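Local coordinates for protein phospholethanolamine N-methyltransferase 2 (Haemonchus contortus, PDB 4KRI) that probably transfers methyl groups from S-adenosylmethionine to phosphomonomethylethanolamine in the late steps of nematode phosphocholine synthesis, at residues L83-R92 with L118-L127; T305-L316 with I355-F364. All coordinates share one frame; numbering follows the deposited sequence.

Contact 1 of 2, residues L83-R92 with L118-L127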
loop_
_atom_site.group_PDB
_atom_site.type_symbol
_atom_site.label_atom_id
_atom_site.label_comp_id
_atom_site.label_asym_id
_atom_site.label_seq_id
_atom_site.Cartn_x
_atom_site.Cartn_y
_atom_site.Cartn_z
ATOM N N LEU A 83 -8.578 -23.939 -4.484
ATOM C CA LEU A 83 -8.565 -22.491 -4.691
ATOM C C LEU A 83 -8.867 -22.168 -6.155
ATOM O O LEU A 83 -9.611 -21.235 -6.447
ATOM C CB LEU A 83 -7.225 -21.881 -4.260
ATOM C CG LEU A 83 -7.103 -20.351 -4.325
ATOM C CD1 LEU A 83 -8.106 -19.683 -3.412
ATOM C CD2 LEU A 83 -5.703 -19.897 -3.972
ATOM N N ASP A 84 -8.318 -22.958 -7.071
ATOM C CA ASP A 84 -8.573 -22.735 -8.495
ATOM C C ASP A 84 -10.053 -22.923 -8.839
ATOM O O ASP A 84 -10.609 -22.178 -9.651
ATOM C CB ASP A 84 -7.734 -23.683 -9.353
ATOM C CG ASP A 84 -6.263 -23.341 -9.341
ATOM O OD1 ASP A 84 -5.903 -22.197 -8.990
ATOM O OD2 ASP A 84 -5.463 -24.226 -9.703
ATOM N N LYS A 85 -10.681 -23.931 -8.244
ATOM C CA LYS A 85 -12.114 -24.138 -8.435
ATOM C C LYS A 85 -12.916 -22.933 -7.954
ATOM O O LYS A 85 -13.867 -22.513 -8.614
ATOM C CB LYS A 85 -12.592 -25.424 -7.749
ATOM C CG LYS A 85 -12.623 -26.608 -8.683
ATOM C CD LYS A 85 -12.581 -27.921 -7.926
ATOM C CE LYS A 85 -12.555 -29.093 -8.895
ATOM N NZ LYS A 85 -13.759 -29.085 -9.781
ATOM N N PHE A 86 -12.523 -22.370 -6.816
ATOM C CA PHE A 86 -13.225 -21.209 -6.282
ATOM C C PHE A 86 -13.057 -19.986 -7.168
ATOM O O PHE A 86 -14.026 -19.293 -7.454
ATOM C CB PHE A 86 -12.760 -20.850 -4.868
ATOM C CG PHE A 86 -13.117 -19.446 -4.471
ATOM C CD1 PHE A 86 -14.420 -19.121 -4.123
ATOM C CD2 PHE A 86 -12.163 -18.442 -4.481
ATOM C CE1 PHE A 86 -14.762 -17.818 -3.776
ATOM C CE2 PHE A 86 -12.498 -17.139 -4.139
ATOM C CZ PHE A 86 -13.801 -16.831 -3.778
ATOM N N ILE A 87 -11.827 -19.697 -7.579
ATOM C CA ILE A 87 -11.604 -18.496 -8.389
ATOM C C ILE A 87 -12.369 -18.615 -9.695
ATOM O O ILE A 87 -12.962 -17.645 -10.171
ATOM C CB ILE A 87 -10.122 -18.262 -8.678
ATOM C CG1 ILE A 87 -9.361 -18.118 -7.362
ATOM C CG2 ILE A 87 -9.941 -17.011 -9.526
ATOM C CD1 ILE A 87 -7.849 -18.072 -7.522
ATOM N N THR A 88 -12.356 -19.818 -10.258
ATOM C CA THR A 88 -13.106 -20.109 -11.470
ATOM C C THR A 88 -14.593 -19.853 -11.264
ATOM O O THR A 88 -15.223 -19.163 -12.065
ATOM C CB THR A 88 -12.884 -21.560 -11.916
ATOM O OG1 THR A 88 -11.496 -21.742 -12.216
ATOM C CG2 THR A 88 -13.710 -21.874 -13.154
ATOM N N ALA A 89 -15.144 -20.375 -10.175
ATOM C CA ALA A 89 -16.580 -20.250 -9.922
ATOM C C ALA A 89 -16.937 -18.797 -9.630
ATOM O O ALA A 89 -17.994 -18.312 -10.029
ATOM C CB ALA A 89 -17.001 -21.150 -8.762
ATOM N N ALA A 90 -16.052 -18.098 -8.928
ATOM C CA ALA A 90 -16.287 -16.690 -8.627
ATOM C C ALA A 90 -16.339 -15.854 -9.903
ATOM O O ALA A 90 -17.242 -15.037 -10.076
ATOM C CB ALA A 90 -15.221 -16.161 -7.673
ATOM N N LEU A 91 -15.381 -16.073 -10.801
ATOM C CA LEU A 91 -15.356 -15.375 -12.085
ATOM C C LEU A 91 -16.588 -15.681 -12.926
ATOM O O LEU A 91 -17.161 -14.779 -13.542
ATOM C CB LEU A 91 -14.082 -15.721 -12.864
ATOM C CG LEU A 91 -12.822 -15.022 -12.340
ATOM C CD1 LEU A 91 -11.567 -15.649 -12.944
ATOM C CD2 LEU A 91 -12.858 -13.529 -12.665
ATOM N N ARG A 92 -17.011 -16.942 -12.958
ATOM C CA ARG A 92 -18.196 -17.276 -13.741
ATOM C C ARG A 92 -19.457 -16.598 -13.199
ATOM O O ARG A 92 -20.340 -16.218 -13.965
ATOM C CB ARG A 92 -18.390 -18.795 -13.833
ATOM C CG ARG A 92 -17.357 -19.465 -14.725
ATOM C CD ARG A 92 -17.579 -20.972 -14.831
ATOM N NE ARG A 92 -16.502 -21.602 -15.594
ATOM C CZ ARG A 92 -16.193 -22.897 -15.548
ATOM N NH1 ARG A 92 -16.877 -23.728 -14.768
ATOM N NH2 ARG A 92 -15.186 -23.360 -16.285
ATOM N N LEU A 118 -1.364 -14.927 -1.775
ATOM C CA LEU A 118 -2.752 -15.012 -2.212
ATOM C C LEU A 118 -3.072 -13.879 -3.184
ATOM O O LEU A 118 -3.703 -14.102 -4.229
ATOM C CB LEU A 118 -3.692 -14.976 -1.010
ATOM C CG LEU A 118 -3.836 -16.293 -0.257
ATOM C CD1 LEU A 118 -4.720 -16.074 0.952
ATOM C CD2 LEU A 118 -4.440 -17.357 -1.173
ATOM N N THR A 119 -2.614 -12.671 -2.861
ATOM C CA THR A 119 -2.871 -11.520 -3.718
ATOM C C THR A 119 -2.286 -11.749 -5.104
ATOM O O THR A 119 -2.948 -11.498 -6.120
ATOM C CB THR A 119 -2.298 -10.235 -3.099
ATOM O OG1 THR A 119 -2.835 -10.085 -1.778
ATOM C CG2 THR A 119 -2.671 -9.017 -3.934
ATOM N N ASP A 120 -1.057 -12.253 -5.156
ATOM C CA ASP A 120 -0.436 -12.544 -6.445
ATOM C C ASP A 120 -1.204 -13.634 -7.189
ATOM O O ASP A 120 -1.385 -13.559 -8.402
ATOM C CB ASP A 120 1.027 -12.963 -6.264
ATOM C CG ASP A 120 1.937 -11.791 -5.938
ATOM O OD1 ASP A 120 1.552 -10.630 -6.207
ATOM O OD2 ASP A 120 3.053 -12.037 -5.423
ATOM N N TYR A 121 -1.668 -14.639 -6.457
ATOM C CA TYR A 121 -2.393 -15.748 -7.064
ATOM C C TYR A 121 -3.680 -15.259 -7.732
ATOM O O TYR A 121 -3.995 -15.648 -8.857
ATOM C CB TYR A 121 -2.724 -16.793 -6.003
ATOM C CG TYR A 121 -2.945 -18.186 -6.547
ATOM C CD1 TYR A 121 -1.900 -19.097 -6.606
ATOM C CD2 TYR A 121 -4.195 -18.594 -6.989
ATOM C CE1 TYR A 121 -2.090 -20.372 -7.093
ATOM C CE2 TYR A 121 -4.395 -19.871 -7.486
ATOM C CZ TYR A 121 -3.338 -20.754 -7.534
ATOM O OH TYR A 121 -3.516 -22.032 -8.020
ATOM N N PHE A 122 -4.427 -14.415 -7.024
ATOM C CA PHE A 122 -5.659 -13.844 -7.563
ATOM C C PHE A 122 -5.355 -12.971 -8.780
ATOM O O PHE A 122 -6.120 -12.948 -9.753
ATOM C CB PHE A 122 -6.349 -12.983 -6.500
ATOM C CG PHE A 122 -6.848 -13.754 -5.316
ATOM C CD1 PHE A 122 -7.255 -15.072 -5.447
ATOM C CD2 PHE A 122 -6.913 -13.152 -4.063
ATOM C CE1 PHE A 122 -7.726 -15.783 -4.353
ATOM C CE2 PHE A 122 -7.376 -13.854 -2.970
ATOM C CZ PHE A 122 -7.779 -15.178 -3.116
ATOM N N ASP A 123 -4.236 -12.255 -8.723
ATOM C CA ASP A 123 -3.896 -11.270 -9.759
ATOM C C ASP A 123 -3.473 -11.941 -11.067
ATOM O O ASP A 123 -3.605 -11.364 -12.150
ATOM C CB ASP A 123 -2.787 -10.339 -9.251
ATOM C CG ASP A 123 -2.745 -9.005 -9.986
ATOM O OD1 ASP A 123 -3.817 -8.434 -10.287
ATOM O OD2 ASP A 123 -1.632 -8.518 -10.261
ATOM N N VAL A 124 -2.972 -13.167 -10.956
ATOM C CA VAL A 124 -2.398 -13.891 -12.087
ATOM C C VAL A 124 -3.410 -14.816 -12.771
ATOM O O VAL A 124 -3.331 -15.052 -13.978
ATOM C CB VAL A 124 -1.140 -14.678 -11.620
ATOM C CG1 VAL A 124 -0.782 -15.794 -12.577
ATOM C CG2 VAL A 124 0.038 -13.724 -11.441
ATOM N N PHE A 125 -4.371 -15.320 -12.003
ATOM C CA PHE A 125 -5.336 -16.293 -12.524
ATOM C C PHE A 125 -6.120 -15.800 -13.748
ATOM O O PHE A 125 -6.617 -14.677 -13.777
ATOM C CB PHE A 125 -6.305 -16.743 -11.425
ATOM C CG PHE A 125 -7.029 -18.022 -11.745
ATOM C CD1 PHE A 125 -6.525 -19.243 -11.322
ATOM C CD2 PHE A 125 -8.213 -18.007 -12.471
ATOM C CE1 PHE A 125 -7.184 -20.426 -11.617
ATOM C CE2 PHE A 125 -8.881 -19.187 -12.770
ATOM C CZ PHE A 125 -8.368 -20.400 -12.339
ATOM N N ARG A 126 -6.221 -16.656 -14.759
ATOM C CA ARG A 126 -6.964 -16.315 -15.968
ATOM C C ARG A 126 -7.956 -17.417 -16.324
ATOM O O ARG A 126 -7.663 -18.602 -16.174
ATOM C CB ARG A 126 -6.003 -16.063 -17.140
ATOM C CG ARG A 126 -5.150 -14.803 -17.010
ATOM C CD ARG A 126 -5.998 -13.540 -17.047
ATOM N NE ARG A 126 -5.201 -12.326 -16.857
ATOM C CZ ARG A 126 -5.035 -11.713 -15.688
ATOM N NH1 ARG A 126 -5.607 -12.199 -14.589
ATOM N NH2 ARG A 126 -4.306 -10.609 -15.616
ATOM N N LEU A 127 -9.141 -17.022 -16.783
ATOM C CA LEU A 127 -10.153 -17.988 -17.198
ATOM C C LEU A 127 -10.611 -17.683 -18.613
ATOM O O LEU A 127 -10.892 -16.530 -18.945
ATOM C CB LEU A 127 -11.353 -17.949 -16.245
ATOM C CG LEU A 127 -12.534 -18.838 -16.621
ATOM C CD1 LEU A 127 -12.112 -20.290 -16.610
ATOM C CD2 LEU A 127 -13.724 -18.605 -15.675
#
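The hydrogen bond between helix 83-92 and the segment 118-127 runs from Y121 to D84. Y121 OH donates to D84 OD1 at 2.6 Å, meeting the oxygen on its syn side and 24° out of the carboxylate plane. The two side chains cross at about a right angle, yet carboxylate and phenol ring are nearly coplanar, and D84 OD1 lies in the ring plane at its edge. Y121 can extend this way because its CG stands anti to the backbone N (chi1 -156°).

Aromatic faces and edges carry most of the remaining contact. One methyl of L83, CD2, sits over a face of the Y121 ring, 4.0 Å from the centroid, a CH-pi contact. Its other methyl, CD1, turns instead to the edge of F122. I87 serves three rings: CD1 is wedged between two ring edges, 3.7 Å from Y121 CD2 and equally far from F122 CD1, while CB lies over the centre of the F125 face (CH-pi) and the CG2 branch touches F125 CD2 at 3.6 Å. F125 is the first residue to leave the helical conformation after 118-124, and its ring reaches back across I87, where T88 OG1 also approaches F125 CZ at 3.4 Å. That hydroxyl is engaged by its own helix, donating to D84 O at 2.7 Å.

Aliphatic contacts finish the interface: L127 CB lies 4.0 Å from L91 CD1, and L127 CD2 touches R92 CG.

The axes approach to 11.4 Å at 50°, a spacing filled by large rings. Beneath, F86 and A90 reach strand 64-70, and strand 132-143 is met from both helices, by L91 at F136 and by T119 at F138 and V141. This is characteristic of neighbouring helices packed on one side of an alpha/beta domain, here the N-terminal one.

Contact 2 of 2, residues T305-L316 with I355-F364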
loop_
_atom_site.group_PDB
_atom_site.type_symbol
_atom_site.label_atom_id
_atom_site.label_comp_id
_atom_site.label_asym_id
_atom_site.label_seq_id
_atom_site.Cartn_x
_atom_site.Cartn_y
_atom_site.Cartn_z
ATOM N N THR A 305 1.837 13.452 -10.396
ATOM C CA THR A 305 1.884 14.263 -9.175
ATOM C C THR A 305 0.624 15.113 -8.969
ATOM O O THR A 305 0.126 15.236 -7.840
ATOM C CB THR A 305 3.122 15.175 -9.170
ATOM O OG1 THR A 305 4.266 14.425 -9.591
ATOM C CG2 THR A 305 3.368 15.734 -7.779
ATOM N N ASP A 306 0.100 15.692 -10.051
ATOM C CA ASP A 306 -1.156 16.457 -9.972
ATOM C C ASP A 306 -2.305 15.641 -9.360
ATOM O O ASP A 306 -3.011 16.117 -8.465
ATOM C CB ASP A 306 -1.568 16.963 -11.355
ATOM C CG ASP A 306 -2.895 17.714 -11.339
ATOM O OD1 ASP A 306 -3.946 17.081 -11.607
ATOM O OD2 ASP A 306 -2.890 18.941 -11.070
ATOM N N LYS A 307 -2.499 14.420 -9.851
ATOM C CA LYS A 307 -3.569 13.579 -9.335
ATOM C C LYS A 307 -3.312 13.262 -7.869
ATOM O O LYS A 307 -4.223 13.333 -7.056
ATOM C CB LYS A 307 -3.705 12.282 -10.147
ATOM C CG LYS A 307 -4.773 11.333 -9.593
ATOM C CD LYS A 307 -4.806 9.997 -10.316
ATOM C CE LYS A 307 -5.549 10.086 -11.637
ATOM N NZ LYS A 307 -5.961 8.734 -12.133
ATOM N N LEU A 308 -2.071 12.916 -7.543
ATOM C CA LEU A 308 -1.716 12.580 -6.167
ATOM C C LEU A 308 -1.988 13.745 -5.238
ATOM O O LEU A 308 -2.584 13.570 -4.173
ATOM C CB LEU A 308 -0.241 12.200 -6.064
ATOM C CG LEU A 308 0.208 11.859 -4.643
ATOM C CD1 LEU A 308 -0.417 10.564 -4.162
ATOM C CD2 LEU A 308 1.718 11.771 -4.611
ATOM N N PHE A 309 -1.552 14.935 -5.641
ATOM C CA PHE A 309 -1.754 16.114 -4.799
ATOM C C PHE A 309 -3.227 16.459 -4.609
ATOM O O PHE A 309 -3.621 16.879 -3.519
ATOM C CB PHE A 309 -0.960 17.331 -5.317
ATOM C CG PHE A 309 0.496 17.348 -4.887
ATOM C CD1 PHE A 309 1.186 16.169 -4.638
ATOM C CD2 PHE A 309 1.163 18.553 -4.722
ATOM C CE1 PHE A 309 2.527 16.188 -4.251
ATOM C CE2 PHE A 309 2.502 18.581 -4.336
ATOM C CZ PHE A 309 3.180 17.397 -4.090
ATOM N N SER A 310 -4.050 16.276 -5.644
ATOM C CA SER A 310 -5.491 16.530 -5.501
ATOM C C SER A 310 -6.139 15.515 -4.560
ATOM O O SER A 310 -7.035 15.858 -3.782
ATOM C CB SER A 310 -6.201 16.510 -6.854
ATOM O OG SER A 310 -6.320 15.181 -7.327
ATOM N N ARG A 311 -5.675 14.266 -4.620
ATOM C CA ARG A 311 -6.172 13.236 -3.711
ATOM C C ARG A 311 -5.772 13.503 -2.256
ATOM O O ARG A 311 -6.567 13.298 -1.327
ATOM C CB ARG A 311 -5.657 11.861 -4.133
ATOM C CG ARG A 311 -6.166 11.379 -5.472
ATOM C CD ARG A 311 -6.540 9.909 -5.350
ATOM N NE ARG A 311 -7.086 9.336 -6.578
ATOM C CZ ARG A 311 -8.196 9.758 -7.173
ATOM N NH1 ARG A 311 -8.878 10.780 -6.672
ATOM N NH2 ARG A 311 -8.621 9.165 -8.283
ATOM N N ILE A 312 -4.546 13.962 -2.058
ATOM C CA ILE A 312 -4.081 14.358 -0.733
ATOM C C ILE A 312 -4.893 15.534 -0.204
ATOM O O ILE A 312 -5.340 15.526 0.946
ATOM C CB ILE A 312 -2.577 14.723 -0.766
ATOM C CG1 ILE A 312 -1.731 13.468 -0.948
ATOM C CG2 ILE A 312 -2.170 15.499 0.481
ATOM C CD1 ILE A 312 -0.265 13.757 -1.205
ATOM N N TYR A 313 -5.080 16.556 -1.038
ATOM C CA TYR A 313 -5.891 17.704 -0.656
ATOM C C TYR A 313 -7.290 17.270 -0.224
ATOM O O TYR A 313 -7.821 17.745 0.787
ATOM C CB TYR A 313 -5.963 18.680 -1.837
ATOM C CG TYR A 313 -6.634 19.990 -1.527
ATOM C CD1 TYR A 313 -5.885 21.104 -1.189
ATOM C CD2 TYR A 313 -8.016 20.121 -1.586
ATOM C CE1 TYR A 313 -6.501 22.324 -0.916
ATOM C CE2 TYR A 313 -8.636 21.332 -1.310
ATOM C CZ TYR A 313 -7.867 22.426 -0.974
ATOM O OH TYR A 313 -8.473 23.636 -0.698
ATOM N N ARG A 314 -7.888 16.359 -0.987
ATOM C CA ARG A 314 -9.241 15.879 -0.697
ATOM C C ARG A 314 -9.306 15.170 0.668
ATOM O O ARG A 314 -10.254 15.377 1.443
ATOM C CB ARG A 314 -9.682 14.908 -1.799
ATOM C CG ARG A 314 -11.011 14.219 -1.553
ATOM C CD ARG A 314 -11.378 13.326 -2.737
ATOM N NE ARG A 314 -12.672 12.671 -2.557
ATOM C CZ ARG A 314 -12.832 11.521 -1.908
ATOM N NH1 ARG A 314 -11.776 10.907 -1.381
ATOM N NH2 ARG A 314 -14.041 10.984 -1.782
ATOM N N ALA A 315 -8.286 14.370 0.962
ATOM C CA ALA A 315 -8.293 13.538 2.169
ATOM C C ALA A 315 -8.004 14.326 3.447
ATOM O O ALA A 315 -8.394 13.907 4.534
ATOM C CB ALA A 315 -7.302 12.390 2.022
ATOM N N LEU A 316 -7.308 15.457 3.316
ATOM C CA LEU A 316 -6.989 16.286 4.486
ATOM C C LEU A 316 -8.212 17.010 5.013
ATOM O O LEU A 316 -9.060 17.461 4.232
ATOM C CB LEU A 316 -5.924 17.333 4.135
ATOM C CG LEU A 316 -4.471 16.888 4.065
ATOM C CD1 LEU A 316 -3.610 17.981 3.427
ATOM C CD2 LEU A 316 -3.976 16.592 5.469
ATOM N N ILE A 355 7.132 21.128 -8.020
ATOM C CA ILE A 355 6.318 20.729 -6.879
ATOM C C ILE A 355 5.511 21.914 -6.368
ATOM O O ILE A 355 4.312 21.795 -6.109
ATOM C CB ILE A 355 7.199 20.142 -5.767
ATOM C CG1 ILE A 355 7.840 18.845 -6.260
ATOM C CG2 ILE A 355 6.370 19.863 -4.521
ATOM C CD1 ILE A 355 6.809 17.758 -6.586
ATOM N N GLU A 356 6.147 23.079 -6.262
ATOM C CA GLU A 356 5.421 24.251 -5.774
ATOM C C GLU A 356 4.290 24.665 -6.728
ATOM O O GLU A 356 3.206 25.025 -6.278
ATOM C CB GLU A 356 6.365 25.427 -5.511
ATOM C CG GLU A 356 5.691 26.581 -4.772
ATOM C CD GLU A 356 6.675 27.646 -4.323
ATOM O OE1 GLU A 356 7.900 27.433 -4.471
ATOM O OE2 GLU A 356 6.223 28.697 -3.817
ATOM N N GLU A 357 4.548 24.601 -8.036
ATOM C CA GLU A 357 3.533 24.913 -9.050
ATOM C C GLU A 357 2.299 24.034 -8.889
ATOM O O GLU A 357 1.159 24.516 -8.901
ATOM C CB GLU A 357 4.104 24.707 -10.463
ATOM C CG GLU A 357 5.104 25.745 -10.935
ATOM C CD GLU A 357 5.860 25.290 -12.179
ATOM O OE1 GLU A 357 5.589 24.175 -12.684
ATOM O OE2 GLU A 357 6.740 26.037 -12.647
ATOM N N ILE A 358 2.535 22.733 -8.743
ATOM C CA ILE A 358 1.447 21.773 -8.593
ATOM C C ILE A 358 0.684 22.010 -7.292
ATOM O O ILE A 358 -0.548 21.958 -7.259
ATOM C CB ILE A 358 1.975 20.331 -8.683
ATOM C CG1 ILE A 358 2.561 20.089 -10.078
ATOM C CG2 ILE A 358 0.864 19.334 -8.394
ATOM C CD1 ILE A 358 3.419 18.842 -10.179
ATOM N N ALA A 359 1.411 22.313 -6.224
ATOM C CA ALA A 359 0.761 22.514 -4.932
ATOM C C ALA A 359 -0.118 23.760 -4.950
ATOM O O ALA A 359 -1.210 23.761 -4.373
ATOM C CB ALA A 359 1.794 22.597 -3.817
ATOM N N LYS A 360 0.353 24.817 -5.612
ATOM C CA LYS A 360 -0.458 26.024 -5.752
ATOM C C LYS A 360 -1.741 25.763 -6.545
ATOM O O LYS A 360 -2.832 26.188 -6.139
ATOM C CB LYS A 360 0.350 27.144 -6.417
ATOM C CG LYS A 360 1.358 27.803 -5.498
ATOM C CD LYS A 360 1.445 29.300 -5.765
ATOM C CE LYS A 360 2.492 29.943 -4.878
ATOM N NZ LYS A 360 3.796 29.252 -5.030
ATOM N N LYS A 361 -1.604 25.062 -7.668
ATOM C CA LYS A 361 -2.753 24.728 -8.522
ATOM C C LYS A 361 -3.786 23.897 -7.765
ATOM O O LYS A 361 -5.002 24.096 -7.914
ATOM C CB LYS A 361 -2.283 23.973 -9.773
ATOM C CG LYS A 361 -3.412 23.504 -10.698
ATOM C CD LYS A 361 -3.976 24.648 -11.533
ATOM C CE LYS A 361 -5.032 24.163 -12.527
ATOM N NZ LYS A 361 -6.359 23.895 -11.896
ATOM N N THR A 362 -3.290 22.978 -6.942
ATOM C CA THR A 362 -4.143 22.112 -6.127
ATOM C C THR A 362 -4.931 22.893 -5.077
ATOM O O THR A 362 -6.044 22.511 -4.689
ATOM C CB THR A 362 -3.287 21.054 -5.415
ATOM O OG1 THR A 362 -2.539 20.320 -6.389
ATOM C CG2 THR A 362 -4.171 20.091 -4.646
ATOM N N GLY A 363 -4.358 23.994 -4.610
ATOM C CA GLY A 363 -5.064 24.839 -3.664
ATOM C C GLY A 363 -4.438 24.906 -2.282
ATOM O O GLY A 363 -5.022 25.490 -1.361
ATOM N N PHE A 364 -3.255 24.314 -2.137
ATOM C CA PHE A 364 -2.517 24.379 -0.878
ATOM C C PHE A 364 -2.014 25.795 -0.599
ATOM O O PHE A 364 -1.719 26.553 -1.527
ATOM C CB PHE A 364 -1.329 23.416 -0.909
ATOM C CG PHE A 364 -1.722 21.973 -0.772
ATOM C CD1 PHE A 364 -2.161 21.477 0.451
ATOM C CD2 PHE A 364 -1.650 21.110 -1.857
ATOM C CE1 PHE A 364 -2.526 20.152 0.580
ATOM C CE2 PHE A 364 -2.012 19.777 -1.721
ATOM C CZ PHE A 364 -2.442 19.308 -0.503
HETATM O O HOH W 1 -3.800 18.904 -8.276
HETATM O O HOH W 2 -5.115 20.768 -11.212
#
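This is a helix-helix contact on the sheet of the methyltransferase domain, in which F309 of helix 305-315 forms a knob in a hole made by I355, I358, A359 and T362 of helix 352-362. The short segments' axes come within 9.5 Å at 46°. F309 has CG beside its backbone N (chi1 -82°), and its ring enters edge first: A359 CA lies in the ring plane, 4.0 Å from F309 CD2, and I355 CG2 also meets the edge. I358 CG2 approaches obliquely, whereas I358 CD1 reaches T305 CB at 3.8 Å.

Farther along, T362 CG2 packs 3.6 Å from Y313 CB. The T362 hydroxyl is gripped twice. It donates to I358 O at 2.7 Å, from above the carbonyl plane, and accepts from a water that bridges to D306 O, with D306 OD2 as a weak alternative acceptor. Thus water links the polar rim of the helices, between which no direct hydrogen bond is made.

The second helix ends in a Schellman motif with G363, of positive phi, as C-prime residue: F364 N bonds to A359 O and G363 N, weakly, to K360 O. This turn brings F364 back across the first helix. The edge of Y313 points at the F364 face in a T-shaped pair, centroids 5.2 Å apart and planes at 76°, with Y313 CD1 over the ring centre. L316 CD1 and I312 CG2 sit at the F364 edge, the former 3.7 Å from F364 CE1.

The I312 side chain is about 10 Å from the bound S-adenosylhomocysteine. Under the pair, F309 and I312 touch strand 320-329, and I355, A359 and F364 touch strand 422-430. Such a helix layer laid against the sheet is characteristic of the Rossmann-like class I methyltransferase fold.

How the contacts relate
From the N terminus the chain first reaches helix 80-93, passes through strand 98-105 and returns on helix 114-124, where contact 1 closes a loop of 25 intervening residues. It then runs through the rest of the N-terminal domain and into the methyltransferase domain before contact 2 opens at helix 305-315 and closes after 38 intervening residues, which include strand 320-329 and helix 336-345. The two loops lie in series, neither nested nor crossed. The centres of contact 1 and contact 2 are about 37 Å apart, on opposite sides of the chain's centre; the nearest atoms of contact 1 and contact 2 are about 17 Å apart. Contact 1 joins helices of the N-terminal domain, contact 2 helices packed on the methyltransferase sheet.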